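Local coordinates for transcription regulator (Lactobacillus plantarum WCFS1, PDB 3CLK), which probably regulates transcription as a dimeric DNA-binding protein, its periplasmic-binding-protein-like part likely sensing a small effector, at residues A116-I128 against P269-L281. Residues are numbered along the deposited sequence; the frame is centred on the assembly and turned at random.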
loop_
_atom_site.group_PDB
_atom_site.type_symbol
_atom_site.label_atom_id
_atom_site.label_comp_id
_atom_site.label_asym_id
_atom_site.label_seq_id
_atom_site.Cartn_x
_atom_site.Cartn_y
_atom_site.Cartn_z
ATOM N N ALA B 116 -11.712 -10.812 -17.223
ATOM C CA ALA B 116 -10.802 -9.757 -17.668
ATOM C C ALA B 116 -10.647 -9.790 -19.186
ATOM O O ALA B 116 -10.708 -8.757 -19.864
ATOM C CB ALA B 116 -9.428 -9.937 -16.997
ATOM N N THR B 117 -10.450 -10.992 -19.709
ATOM C CA THR B 117 -10.259 -11.187 -21.134
ATOM C C THR B 117 -11.527 -10.921 -21.942
ATOM O O THR B 117 -11.475 -10.259 -22.980
ATOM C CB THR B 117 -9.745 -12.610 -21.412
ATOM O OG1 THR B 117 -8.596 -12.863 -20.591
ATOM C CG2 THR B 117 -9.356 -12.758 -22.872
ATOM N N ASN B 118 -12.662 -11.430 -21.473
ATOM C CA ASN B 118 -13.918 -11.208 -22.183
ATOM C C ASN B 118 -14.287 -9.732 -22.206
ATOM O O ASN B 118 -14.927 -9.263 -23.149
ATOM C CB ASN B 118 -15.052 -12.021 -21.550
ATOM C CG ASN B 118 -15.087 -13.450 -22.057
ATOM O OD1 ASN B 118 -15.708 -14.327 -21.449
ATOM N ND2 ASN B 118 -14.431 -13.688 -23.188
ATOM N N LEU B 119 -13.888 -8.999 -21.171
ATOM C CA LEU B 119 -14.182 -7.571 -21.111
ATOM C C LEU B 119 -13.595 -6.894 -22.356
ATOM O O LEU B 119 -14.241 -6.035 -22.971
ATOM C CB LEU B 119 -13.594 -6.961 -19.830
ATOM C CG LEU B 119 -14.027 -5.538 -19.446
ATOM C CD1 LEU B 119 -13.687 -5.268 -17.985
ATOM C CD2 LEU B 119 -13.352 -4.519 -20.365
ATOM N N LEU B 120 -12.379 -7.282 -22.733
ATOM C CA LEU B 120 -11.735 -6.712 -23.917
ATOM C C LEU B 120 -12.356 -7.298 -25.189
ATOM O O LEU B 120 -12.605 -6.576 -26.156
ATOM C CB LEU B 120 -10.220 -6.985 -23.895
ATOM C CG LEU B 120 -9.419 -6.282 -22.787
ATOM C CD1 LEU B 120 -7.977 -6.789 -22.760
ATOM C CD2 LEU B 120 -9.441 -4.786 -23.027
ATOM N N ILE B 121 -12.612 -8.605 -25.186
ATOM C CA ILE B 121 -13.211 -9.254 -26.347
ATOM C C ILE B 121 -14.554 -8.607 -26.678
ATOM O O ILE B 121 -14.859 -8.357 -27.845
ATOM C CB ILE B 121 -13.426 -10.767 -26.109
ATOM C CG1 ILE B 121 -12.075 -11.490 -26.067
ATOM C CG2 ILE B 121 -14.289 -11.350 -27.224
ATOM C CD1 ILE B 121 -12.160 -12.934 -25.556
ATOM N N ASN B 122 -15.360 -8.339 -25.655
ATOM C CA ASN B 122 -16.660 -7.717 -25.879
ATOM C C ASN B 122 -16.541 -6.265 -26.348
ATOM O O ASN B 122 -17.508 -5.681 -26.859
ATOM C CB ASN B 122 -17.510 -7.812 -24.613
ATOM C CG ASN B 122 -17.902 -9.248 -24.293
ATOM O OD1 ASN B 122 -17.972 -10.090 -25.187
ATOM N ND2 ASN B 122 -18.176 -9.526 -23.027
ATOM N N GLU B 123 -15.355 -5.683 -26.172
ATOM C CA GLU B 123 -15.107 -4.316 -26.620
ATOM C C GLU B 123 -14.502 -4.353 -28.024
ATOM O O GLU B 123 -14.080 -3.329 -28.556
ATOM C CB GLU B 123 -14.162 -3.585 -25.657
ATOM C CG GLU B 123 -14.796 -3.272 -24.300
ATOM C CD GLU B 123 -15.206 -1.819 -24.152
ATOM O OE1 GLU B 123 -14.321 -0.968 -23.909
ATOM O OE2 GLU B 123 -16.415 -1.524 -24.279
ATOM N N GLY B 124 -14.445 -5.544 -28.614
ATOM C CA GLY B 124 -13.931 -5.670 -29.968
ATOM C C GLY B 124 -12.498 -6.132 -30.172
ATOM O O GLY B 124 -12.086 -6.354 -31.310
ATOM N N HIS B 125 -11.739 -6.284 -29.087
ATOM C CA HIS B 125 -10.340 -6.711 -29.175
ATOM C C HIS B 125 -10.185 -8.211 -29.425
ATOM O O HIS B 125 -10.969 -9.009 -28.933
ATOM C CB HIS B 125 -9.606 -6.355 -27.870
ATOM C CG HIS B 125 -9.567 -4.885 -27.581
ATOM N ND1 HIS B 125 -8.622 -4.043 -28.130
ATOM C CD2 HIS B 125 -10.398 -4.096 -26.857
ATOM C CE1 HIS B 125 -8.876 -2.800 -27.759
ATOM N NE2 HIS B 125 -9.949 -2.804 -26.986
ATOM N N ARG B 126 -9.153 -8.582 -30.176
ATOM C CA ARG B 126 -8.873 -9.989 -30.464
ATOM C C ARG B 126 -7.391 -10.298 -30.263
ATOM O O ARG B 126 -7.016 -11.446 -30.043
ATOM C CB ARG B 126 -9.305 -10.351 -31.890
ATOM C CG ARG B 126 -10.820 -10.441 -32.063
ATOM C CD ARG B 126 -11.187 -10.929 -33.463
ATOM N NE ARG B 126 -10.729 -12.293 -33.725
ATOM C CZ ARG B 126 -11.270 -13.389 -33.200
ATOM N NH1 ARG B 126 -12.303 -13.297 -32.374
ATOM N NH2 ARG B 126 -10.775 -14.582 -33.507
ATOM N N GLN B 127 -6.553 -9.268 -30.352
ATOM C CA GLN B 127 -5.118 -9.419 -30.142
ATOM C C GLN B 127 -4.891 -8.933 -28.713
ATOM O O GLN B 127 -4.494 -7.793 -28.466
ATOM C CB GLN B 127 -4.347 -8.578 -31.160
ATOM C CG GLN B 127 -4.665 -8.995 -32.598
ATOM C CD GLN B 127 -3.679 -8.454 -33.603
ATOM O OE1 GLN B 127 -3.699 -7.267 -33.942
ATOM N NE2 GLN B 127 -2.794 -9.322 -34.081
ATOM N N ILE B 128 -5.166 -9.838 -27.782
ATOM C CA ILE B 128 -5.104 -9.572 -26.352
ATOM C C ILE B 128 -3.947 -10.273 -25.646
ATOM O O ILE B 128 -3.820 -11.495 -25.718
ATOM C CB ILE B 128 -6.424 -10.039 -25.711
ATOM C CG1 ILE B 128 -7.605 -9.413 -26.458
ATOM C CG2 ILE B 128 -6.449 -9.701 -24.229
ATOM C CD1 ILE B 128 -8.974 -9.848 -25.936
ATOM N N PRO B 269 -17.338 -13.677 -5.307
ATOM C CA PRO B 269 -17.510 -13.113 -6.650
ATOM C C PRO B 269 -16.673 -11.850 -6.884
ATOM O O PRO B 269 -16.386 -11.101 -5.948
ATOM C CB PRO B 269 -19.013 -12.823 -6.714
ATOM C CG PRO B 269 -19.604 -13.830 -5.760
ATOM C CD PRO B 269 -18.633 -13.781 -4.608
ATOM N N VAL B 270 -16.257 -11.644 -8.129
ATOM C CA VAL B 270 -15.507 -10.449 -8.505
ATOM C C VAL B 270 -16.406 -9.661 -9.454
ATOM O O VAL B 270 -17.348 -10.212 -10.030
ATOM C CB VAL B 270 -14.189 -10.766 -9.255
ATOM C CG1 VAL B 270 -13.250 -11.564 -8.363
ATOM C CG2 VAL B 270 -14.489 -11.491 -10.552
ATOM N N ASN B 271 -16.116 -8.377 -9.623
ATOM C CA ASN B 271 -16.928 -7.542 -10.499
ATOM C C ASN B 271 -16.096 -6.538 -11.272
ATOM O O ASN B 271 -15.226 -5.875 -10.712
ATOM C CB ASN B 271 -17.969 -6.777 -9.684
ATOM C CG ASN B 271 -18.849 -7.689 -8.869
ATOM O OD1 ASN B 271 -18.408 -8.269 -7.874
ATOM N ND2 ASN B 271 -20.099 -7.835 -9.290
ATOM N N PRO B 272 -16.355 -6.412 -12.578
ATOM C CA PRO B 272 -15.591 -5.452 -13.371
ATOM C C PRO B 272 -16.011 -4.025 -13.031
ATOM O O PRO B 272 -17.198 -3.744 -12.838
ATOM C CB PRO B 272 -15.931 -5.844 -14.807
ATOM C CG PRO B 272 -17.326 -6.385 -14.686
ATOM C CD PRO B 272 -17.232 -7.227 -13.436
ATOM N N VAL B 273 -15.029 -3.140 -12.913
ATOM C CA VAL B 273 -15.283 -1.736 -12.619
ATOM C C VAL B 273 -14.690 -0.935 -13.773
ATOM O O VAL B 273 -13.468 -0.825 -13.905
ATOM C CB VAL B 273 -14.608 -1.289 -11.314
ATOM C CG1 VAL B 273 -14.776 0.220 -11.144
ATOM C CG2 VAL B 273 -15.215 -2.027 -10.135
ATOM N N ILE B 274 -15.560 -0.383 -14.605
ATOM C CA ILE B 274 -15.125 0.380 -15.761
ATOM C C ILE B 274 -14.621 1.761 -15.374
ATOM O O ILE B 274 -15.319 2.520 -14.710
ATOM C CB ILE B 274 -16.276 0.549 -16.767
ATOM C CG1 ILE B 274 -16.934 -0.808 -17.034
ATOM C CG2 ILE B 274 -15.753 1.158 -18.067
ATOM C CD1 ILE B 274 -15.984 -1.881 -17.565
ATOM N N ARG B 275 -13.393 2.077 -15.770
ATOM C CA ARG B 275 -12.847 3.389 -15.478
ATOM C C ARG B 275 -12.481 4.081 -16.782
ATOM O O ARG B 275 -13.366 4.341 -17.585
ATOM C CB ARG B 275 -11.665 3.289 -14.513
ATOM C CG ARG B 275 -12.107 2.760 -13.148
ATOM C CD ARG B 275 -11.140 3.053 -12.014
ATOM N NE ARG B 275 -11.666 2.541 -10.746
ATOM C CZ ARG B 275 -11.730 1.251 -10.422
ATOM N NH1 ARG B 275 -11.289 0.324 -11.266
ATOM N NH2 ARG B 275 -12.258 0.884 -9.262
ATOM N N LYS B 276 -11.209 4.367 -17.029
ATOM C CA LYS B 276 -10.873 5.063 -18.268
ATOM C C LYS B 276 -9.730 4.484 -19.097
ATOM O O LYS B 276 -9.232 5.147 -20.011
ATOM C CB LYS B 276 -10.568 6.528 -17.939
ATOM C CG LYS B 276 -11.780 7.284 -17.394
ATOM C CD LYS B 276 -12.891 7.345 -18.440
ATOM C CE LYS B 276 -14.133 8.022 -17.892
ATOM N NZ LYS B 276 -13.831 9.396 -17.403
ATOM N N SER B 277 -9.333 3.252 -18.804
ATOM C CA SER B 277 -8.220 2.634 -19.513
ATOM C C SER B 277 -8.594 1.662 -20.630
ATOM O O SER B 277 -7.716 0.996 -21.180
ATOM C CB SER B 277 -7.315 1.916 -18.509
ATOM O OG SER B 277 -8.003 0.822 -17.924
ATOM N N THR B 278 -9.882 1.568 -20.959
ATOM C CA THR B 278 -10.342 0.680 -22.027
ATOM C C THR B 278 -11.262 1.421 -22.991
ATOM O O THR B 278 -11.944 2.360 -22.605
ATOM C CB THR B 278 -11.135 -0.554 -21.487
ATOM O OG1 THR B 278 -12.279 -0.116 -20.742
ATOM C CG2 THR B 278 -10.255 -1.413 -20.589
ATOM N N ALA B 279 -11.262 0.997 -24.249
ATOM C CA ALA B 279 -12.118 1.584 -25.281
ATOM C C ALA B 279 -12.319 0.542 -26.372
ATOM O O ALA B 279 -11.469 -0.337 -26.556
ATOM C CB ALA B 279 -11.476 2.839 -25.863
ATOM N N ARG B 280 -13.438 0.619 -27.091
ATOM C CA ARG B 280 -13.678 -0.350 -28.157
ATOM C C ARG B 280 -12.555 -0.263 -29.188
ATOM O O ARG B 280 -12.008 0.808 -29.424
ATOM C CB ARG B 280 -15.022 -0.101 -28.847
ATOM C CG ARG B 280 -16.236 -0.357 -27.974
ATOM C CD ARG B 280 -17.455 -0.576 -28.849
ATOM N NE ARG B 280 -17.297 -1.786 -29.648
ATOM C CZ ARG B 280 -17.607 -3.007 -29.224
ATOM N NH1 ARG B 280 -18.108 -3.178 -28.007
ATOM N NH2 ARG B 280 -17.387 -4.056 -30.000
ATOM N N LEU B 281 -12.224 -1.396 -29.799
ATOM C CA LEU B 281 -11.159 -1.446 -30.790
ATOM C C LEU B 281 -11.371 -0.458 -31.938
ATOM O O LEU B 281 -10.458 0.362 -32.184
ATOM C CB LEU B 281 -11.037 -2.866 -31.347
ATOM C CG LEU B 281 -9.932 -3.061 -32.384
ATOM C CD1 LEU B 281 -8.576 -2.854 -31.730
ATOM C CD2 LEU B 281 -10.033 -4.454 -32.983
HETATM O O HOH W 1 -18.467 -6.432 -29.708
#
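Glu123 and Gly124, in the turn that closes helix 109-121, lie against Arg280 and Leu281 near the C-terminal end of the model, joined by a backbone hydrogen bond from Leu281 N to Glu123 O (3.0 Å). The same oxygen receives a CA-H...O contact from Arg280. With its chain bent at chi3 (65°), Arg280 lays one guanidinium face over the Glu123 backbone, while NH1 donates to a lone pair of Asn122 O (2.8 Å), an oxygen lying 26° out of the guanidinium plane. A water bridges NH2 to that carbonyl. Glu123 OE2 stays 4.4 Å from Arg280 NH1, well out of the guanidinium plane, so the opposite charges probably attract, but there is no salt bridge. His125 is held at both nitrogens: NE2 donates to Ala279 O (2.9 Å), and ND1 is hydrogen-bonded to Thr187 OG1. Leu281 places CB over one face of the imidazole, a CH-pi contact 4.3 Å from the ring centroid, and brings CD1 near ND1. An alanine in place of His125 would probably leave Ala279 O and Thr187 without this shared partner and Leu281 without the ring beneath it. Farther back along the helix, Leu119 carries CG anti to its own nitrogen (chi1 -168°), which brings CD1 against both Pro272 CB (3.9 Å) and Ile274 CD1 (4.1 Å); Leu120 CD2 approaches Thr278 CG2. Gly124, at positive phi, is the C' residue of a Schellman motif, with His125 N hydrogen-bonded to Leu120 O and Gly124 N to Ile121 O; this helix end packs under the C-terminal tail in one lobe of a two-lobed periplasmic-binding-protein-like fold.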